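Local coordinates for protein subclass B3 metallo-beta-lactamase (Sphingobium indicum, PDB 7LUU) that probably hydrolyses beta-lactam antibiotics, as a subclass B3 metallo-beta-lactamase with two zinc ions in its active site, at residues 225-230 against 291-296; 96-101 against 131-136. All coordinates share one frame; numbering follows the deposited sequence.

Interaction 1: residues 225-230 against 291-296; sequences SLNPVS and RRLLAK
Pro228 packs its ring on Leu293 and Leu294 in an apolar loop-on-helix contact. The loop follows strand 216-223, in the six-stranded sheet of the metallo-beta-lactamase fold, and passes beside the zinc site. The helix is 282-300, near the C-terminal end of the chain. The two backbones come closest at Pro228 and Leu294, whose CA atoms are 5.8 Å apart. No hydrogen bond joins the two segments.

CG, at the far corner of the ring, comes nearest the helix. Pro228 CG lies 3.8 Å from Leu293 CB and 3.6 Å from the backbone N of Leu294. Pro228 CD is also close to Leu293 CB, at 3.9 Å. The proline ring and the Leu293 side chain cross at about a right angle. On the next residue, CG of Leu294 is anti to the backbone N (chi1 -179°), and its branch CD1 reaches Pro228 CB at 4.1 Å. The ring thus rests on two consecutive leucines.

Two turns shape the loop. Ser225 OG accepts a bond from Asn227 N at 3.1 Å, which makes an ST turn. Pro228 is the centre of an inverse gamma turn, closed by a weak bond from Val229 N to Asn227 O.

The Asn227 side chain has two conformers. In one, it lies beside Leu293, with OD1 4.1 Å from Leu293 CD1. There OD1 bonds to Arg289, and ND2 to Asn270 and a glycerol probably from the crystallisation liquor. The backbone O of Asn227 bonds to ND1 of His200, a zinc ligand, which makes Asn227 a second-shell residue of the zinc site.

Helix 242-257 also packs here: Phe248 and Tyr252 touch Leu294, and Ser251 touches Leu226.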
loop_
_atom_site.group_PDB
_atom_site.type_symbol
_atom_site.label_atom_id
_atom_site.label_comp_id
_atom_site.label_asym_id
_atom_site.label_seq_id
_atom_site.Cartn_x
_atom_site.Cartn_y
_atom_site.Cartn_z
ATOM N N SER A 225 -4.794 -0.206 -2.857
ATOM C CA SER A 225 -5.809 0.351 -3.745
ATOM C C SER A 225 -6.398 -0.727 -4.628
ATOM O O SER A 225 -5.679 -1.553 -5.182
ATOM C CB SER A 225 -5.192 1.437 -4.593
ATOM O OG SER A 225 -6.188 1.953 -5.504
ATOM N N LEU A 226 -7.734 -0.676 -4.791
ATOM C CA LEU A 226 -8.461 -1.427 -5.805
ATOM C C LEU A 226 -9.107 -0.473 -6.808
ATOM O O LEU A 226 -10.147 -0.796 -7.373
ATOM C CB LEU A 226 -9.525 -2.321 -5.140
ATOM C CG LEU A 226 -8.989 -3.441 -4.203
ATOM C CD1 LEU A 226 -10.157 -4.191 -3.499
ATOM C CD2 LEU A 226 -8.080 -4.448 -4.952
ATOM N N ASN A 227 -8.519 0.710 -7.065
ATOM C CA ASN A 227 -9.240 1.676 -7.917
ATOM C C ASN A 227 -8.937 1.382 -9.379
ATOM O O ASN A 227 -7.764 1.337 -9.767
ATOM C CB ASN A 227 -8.829 3.087 -7.582
ATOM C CG ASN A 227 -9.239 3.442 -6.218
ATOM O OD1 ASN A 227 -10.301 2.991 -5.746
ATOM N ND2 ASN A 227 -8.420 4.238 -5.550
ATOM N N PRO A 228 -9.929 1.166 -10.195
ATOM C CA PRO A 228 -9.670 0.905 -11.610
ATOM C C PRO A 228 -9.430 2.219 -12.341
ATOM O O PRO A 228 -10.350 2.793 -12.923
ATOM C CB PRO A 228 -10.941 0.170 -12.095
ATOM C CG PRO A 228 -12.030 0.674 -11.171
ATOM C CD PRO A 228 -11.346 1.063 -9.799
ATOM N N VAL A 229 -8.203 2.665 -12.346
ATOM C CA VAL A 229 -7.854 3.882 -13.069
ATOM C C VAL A 229 -6.731 3.582 -14.038
ATOM O O VAL A 229 -6.008 2.574 -13.927
ATOM C CB VAL A 229 -7.493 5.020 -12.106
ATOM C CG1 VAL A 229 -8.731 5.428 -11.369
ATOM C CG2 VAL A 229 -6.445 4.553 -11.180
ATOM N N SER A 230 -6.652 4.406 -15.064
ATOM C CA SER A 230 -5.712 4.110 -16.125
ATOM C C SER A 230 -5.358 5.397 -16.854
ATOM O O SER A 230 -5.954 6.461 -16.621
ATOM C CB SER A 230 -6.322 3.098 -17.125
ATOM O OG SER A 230 -7.214 3.800 -17.941
ATOM N N ARG A 291 -15.784 -2.925 -6.999
ATOM C CA ARG A 291 -16.566 -3.629 -8.014
ATOM C C ARG A 291 -17.476 -2.670 -8.738
ATOM O O ARG A 291 -17.615 -2.754 -9.983
ATOM C CB ARG A 291 -17.364 -4.764 -7.383
ATOM C CG ARG A 291 -18.015 -5.675 -8.437
ATOM C CD ARG A 291 -18.989 -6.624 -7.728
ATOM N NE ARG A 291 -18.343 -7.531 -6.756
ATOM C CZ ARG A 291 -17.744 -8.682 -7.063
ATOM N NH1 ARG A 291 -17.231 -9.433 -6.081
ATOM N NH2 ARG A 291 -17.643 -9.088 -8.336
ATOM N N ARG A 292 -18.131 -1.761 -7.990
ATOM C CA ARG A 292 -19.039 -0.809 -8.641
ATOM C C ARG A 292 -18.283 0.132 -9.577
ATOM O O ARG A 292 -18.774 0.450 -10.669
ATOM C CB ARG A 292 -19.806 0.006 -7.596
ATOM C CG ARG A 292 -20.810 -0.853 -6.784
ATOM C CD ARG A 292 -21.779 0.030 -5.910
ATOM N NE ARG A 292 -21.067 1.151 -5.256
ATOM C CZ ARG A 292 -20.554 1.145 -4.017
ATOM N NH1 ARG A 292 -20.706 0.078 -3.227
ATOM N NH2 ARG A 292 -19.895 2.220 -3.566
ATOM N N LEU A 293 -17.093 0.582 -9.161
ATOM C CA LEU A 293 -16.302 1.448 -10.026
ATOM C C LEU A 293 -15.862 0.703 -11.294
ATOM O O LEU A 293 -15.847 1.304 -12.381
ATOM C CB LEU A 293 -15.061 1.959 -9.309
ATOM C CG LEU A 293 -15.388 2.989 -8.203
ATOM C CD1 LEU A 293 -14.111 3.136 -7.383
ATOM C CD2 LEU A 293 -15.824 4.319 -8.744
ATOM N N LEU A 294 -15.443 -0.562 -11.146
ATOM C CA LEU A 294 -15.015 -1.369 -12.304
ATOM C C LEU A 294 -16.175 -1.564 -13.266
ATOM O O LEU A 294 -16.044 -1.369 -14.482
ATOM C CB LEU A 294 -14.485 -2.732 -11.842
ATOM C CG LEU A 294 -13.989 -3.620 -12.994
ATOM C CD1 LEU A 294 -12.842 -3.000 -13.808
ATOM C CD2 LEU A 294 -13.462 -4.947 -12.367
ATOM N N ALA A 295 -17.347 -1.896 -12.721
ATOM C CA ALA A 295 -18.499 -2.099 -13.599
ATOM C C ALA A 295 -18.786 -0.840 -14.396
ATOM O O ALA A 295 -19.184 -0.903 -15.585
ATOM C CB ALA A 295 -19.737 -2.491 -12.762
ATOM N N LYS A 296 -18.714 0.309 -13.724
ATOM C CA LYS A 296 -18.983 1.573 -14.409
ATOM C C LYS A 296 -17.937 1.820 -15.501
ATOM O O LYS A 296 -18.275 2.267 -16.614
ATOM C CB LYS A 296 -19.017 2.713 -13.393
ATOM C CG LYS A 296 -19.353 4.042 -13.979
ATOM C CD LYS A 296 -19.121 5.188 -12.973
ATOM C CE LYS A 296 -20.249 6.220 -13.056
ATOM N NZ LYS A 296 -19.700 7.601 -13.232
#

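Interaction 2: residues 96-101 against 131-136; sequences QAAPMI and IAALAR
Helices 98-107 and 131-138 pass closest at Ala98 and Leu134, where the CA atoms are 5.9 Å apart. Segment 96-101 runs into the first helix, and segment 131-136 holds most of the second. The CB of Ala98 points at the second helix and meets the CB of Ala133 methyl to methyl, at 3.6 Å. Two alanines, with only a methyl each, are consistent with this close approach.

Leu134 fills the space next to this pair. Its CG is anti to the carbonyl carbon (chi1 -66°), and this swings the branched end toward the first helix. CG then lies 4.0 Å from Ala98 CB. The two methyls part from there. CD2 sits 3.7 Å from the backbone O of Ala98, and CD1 meets CD1 of Ile101 at 4.0 Å. Ile101 and Leu134 cross at about a right angle.

Both helices belong to the metallo-beta-lactamase fold, in which helices pack on the outer faces of two central sheets. Here the sheet is the seven-stranded one. Its neighbouring parallel strands 87-90 and 115-119 are joined through helix 98-107 in a beta-alpha-beta crossover. Helix 131-138 likewise lies in the link between parallel neighbours 115-119 and 141-144. Leu134 touches Leu89 and Ile118 of the sheet, while Ile101 also touches Leu89. The four residues in contact are all buried, and no hydrogen bond crosses between the segments.

Ala133 also touches Thr44 of an N-terminal loop. Arg136 reaches that loop too, through a salt bridge to Asp41. The side chain of Ile101 is about 10 Å from that of His127, a zinc ligand.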
loop_
_atom_site.group_PDB
_atom_site.type_symbol
_atom_site.label_atom_id
_atom_site.label_comp_id
_atom_site.label_asym_id
_atom_site.label_seq_id
_atom_site.Cartn_x
_atom_site.Cartn_y
_atom_site.Cartn_z
ATOM N N GLN A 96 9.493 12.937 -1.110
ATOM C CA GLN A 96 9.725 13.949 -0.099
ATOM C C GLN A 96 9.028 13.629 1.217
ATOM O O GLN A 96 9.293 14.322 2.200
ATOM C CB GLN A 96 9.261 15.315 -0.639
ATOM C CG GLN A 96 7.733 15.434 -0.861
ATOM C CD GLN A 96 7.271 15.106 -2.305
ATOM O OE1 GLN A 96 7.770 14.174 -2.964
ATOM N NE2 GLN A 96 6.295 15.875 -2.784
ATOM N N ALA A 97 8.206 12.556 1.266
ATOM C CA ALA A 97 7.570 12.173 2.520
ATOM C C ALA A 97 8.481 11.370 3.407
ATOM O O ALA A 97 8.175 11.191 4.594
ATOM C CB ALA A 97 6.332 11.332 2.271
ATOM N N ALA A 98 9.593 10.853 2.881
ATOM C CA ALA A 98 10.395 9.963 3.737
ATOM C C ALA A 98 10.833 10.638 5.038
ATOM O O ALA A 98 10.631 10.052 6.121
ATOM C CB ALA A 98 11.568 9.409 2.920
ATOM N N PRO A 99 11.372 11.851 5.026
ATOM C CA PRO A 99 11.703 12.501 6.316
ATOM C C PRO A 99 10.494 12.731 7.224
ATOM O O PRO A 99 10.653 12.669 8.457
ATOM C CB PRO A 99 12.306 13.856 5.908
ATOM C CG PRO A 99 12.394 13.855 4.449
ATOM C CD PRO A 99 11.705 12.688 3.847
ATOM N N MET A 100 9.318 13.033 6.654
ATOM C CA MET A 100 8.106 13.251 7.452
ATOM C C MET A 100 7.677 11.955 8.129
ATOM O O MET A 100 7.294 11.950 9.294
ATOM C CB MET A 100 7.008 13.812 6.511
ATOM C CG MET A 100 7.443 15.078 5.616
ATOM S SD MET A 100 6.152 15.282 4.346
ATOM C CE MET A 100 6.900 16.596 3.387
ATOM N N ILE A 101 7.781 10.829 7.409
ATOM C CA ILE A 101 7.473 9.523 8.012
ATOM C C ILE A 101 8.402 9.226 9.178
ATOM O O ILE A 101 7.943 8.801 10.261
ATOM C CB ILE A 101 7.570 8.413 6.947
ATOM C CG1 ILE A 101 6.385 8.598 5.996
ATOM C CG2 ILE A 101 7.433 6.991 7.606
ATOM C CD1 ILE A 101 6.563 7.782 4.651
ATOM N N ILE A 131 10.031 4.861 -0.449
ATOM C CA ILE A 131 10.549 3.608 0.121
ATOM C C ILE A 131 12.067 3.497 -0.001
ATOM O O ILE A 131 12.735 3.073 0.938
ATOM C CB ILE A 131 9.833 2.428 -0.555
ATOM C CG1 ILE A 131 8.395 2.313 -0.028
ATOM C CG2 ILE A 131 10.562 1.134 -0.259
ATOM C CD1 ILE A 131 7.637 1.071 -0.667
ATOM N N ALA A 132 12.638 3.832 -1.156
ATOM C CA ALA A 132 14.087 3.763 -1.279
ATOM C C ALA A 132 14.790 4.601 -0.241
ATOM O O ALA A 132 15.791 4.159 0.354
ATOM C CB ALA A 132 14.509 4.203 -2.686
ATOM N N ALA A 133 14.310 5.833 -0.013
ATOM C CA ALA A 133 14.937 6.670 0.994
ATOM C C ALA A 133 14.805 6.026 2.365
ATOM O O ALA A 133 15.734 6.097 3.188
ATOM C CB ALA A 133 14.307 8.068 0.986
ATOM N N LEU A 134 13.614 5.516 2.670
ATOM C CA LEU A 134 13.379 4.896 3.992
ATOM C C LEU A 134 14.271 3.671 4.177
ATOM O O LEU A 134 14.856 3.466 5.248
ATOM C CB LEU A 134 11.894 4.476 4.163
ATOM C CG LEU A 134 10.935 5.669 4.189
ATOM C CD1 LEU A 134 9.514 5.173 3.956
ATOM C CD2 LEU A 134 11.117 6.386 5.541
ATOM N N ALA A 135 14.422 2.863 3.121
ATOM C CA ALA A 135 15.292 1.709 3.210
ATOM C C ALA A 135 16.741 2.142 3.416
ATOM O O ALA A 135 17.472 1.508 4.194
ATOM C CB ALA A 135 15.140 0.810 1.965
ATOM N N ARG A 136 17.168 3.170 2.684
ATOM C CA ARG A 136 18.527 3.688 2.840
ATOM C C ARG A 136 18.774 4.094 4.281
ATOM O O ARG A 136 19.799 3.724 4.894
ATOM C CB ARG A 136 18.746 4.878 1.901
ATOM C CG ARG A 136 20.122 5.629 2.138
ATOM C CD ARG A 136 20.170 6.913 1.334
ATOM N NE ARG A 136 19.116 7.815 1.758
ATOM C CZ ARG A 136 18.754 8.921 1.095
ATOM N NH1 ARG A 136 17.722 9.665 1.503
ATOM N NH2 ARG A 136 19.348 9.209 -0.037
#

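Overall arrangement
Interaction 2 comes first along the chain and closes before interaction 1 opens. Their centres are about 29 Å apart, on opposite sides of the chain's centre, and their nearest atoms are about 13 Å apart. They share no helix or strand. Interaction 2 packs two helices on the seven-stranded sheet. Interaction 1 joins the loop after strand 216-223, of the six-stranded sheet, to helix 282-300. Interaction 1 lies beside the zinc site. The helix of segment 131-136 follows shortly after the zinc ligands Asp126 and His127, but interaction 2 is packing more distant from the metals.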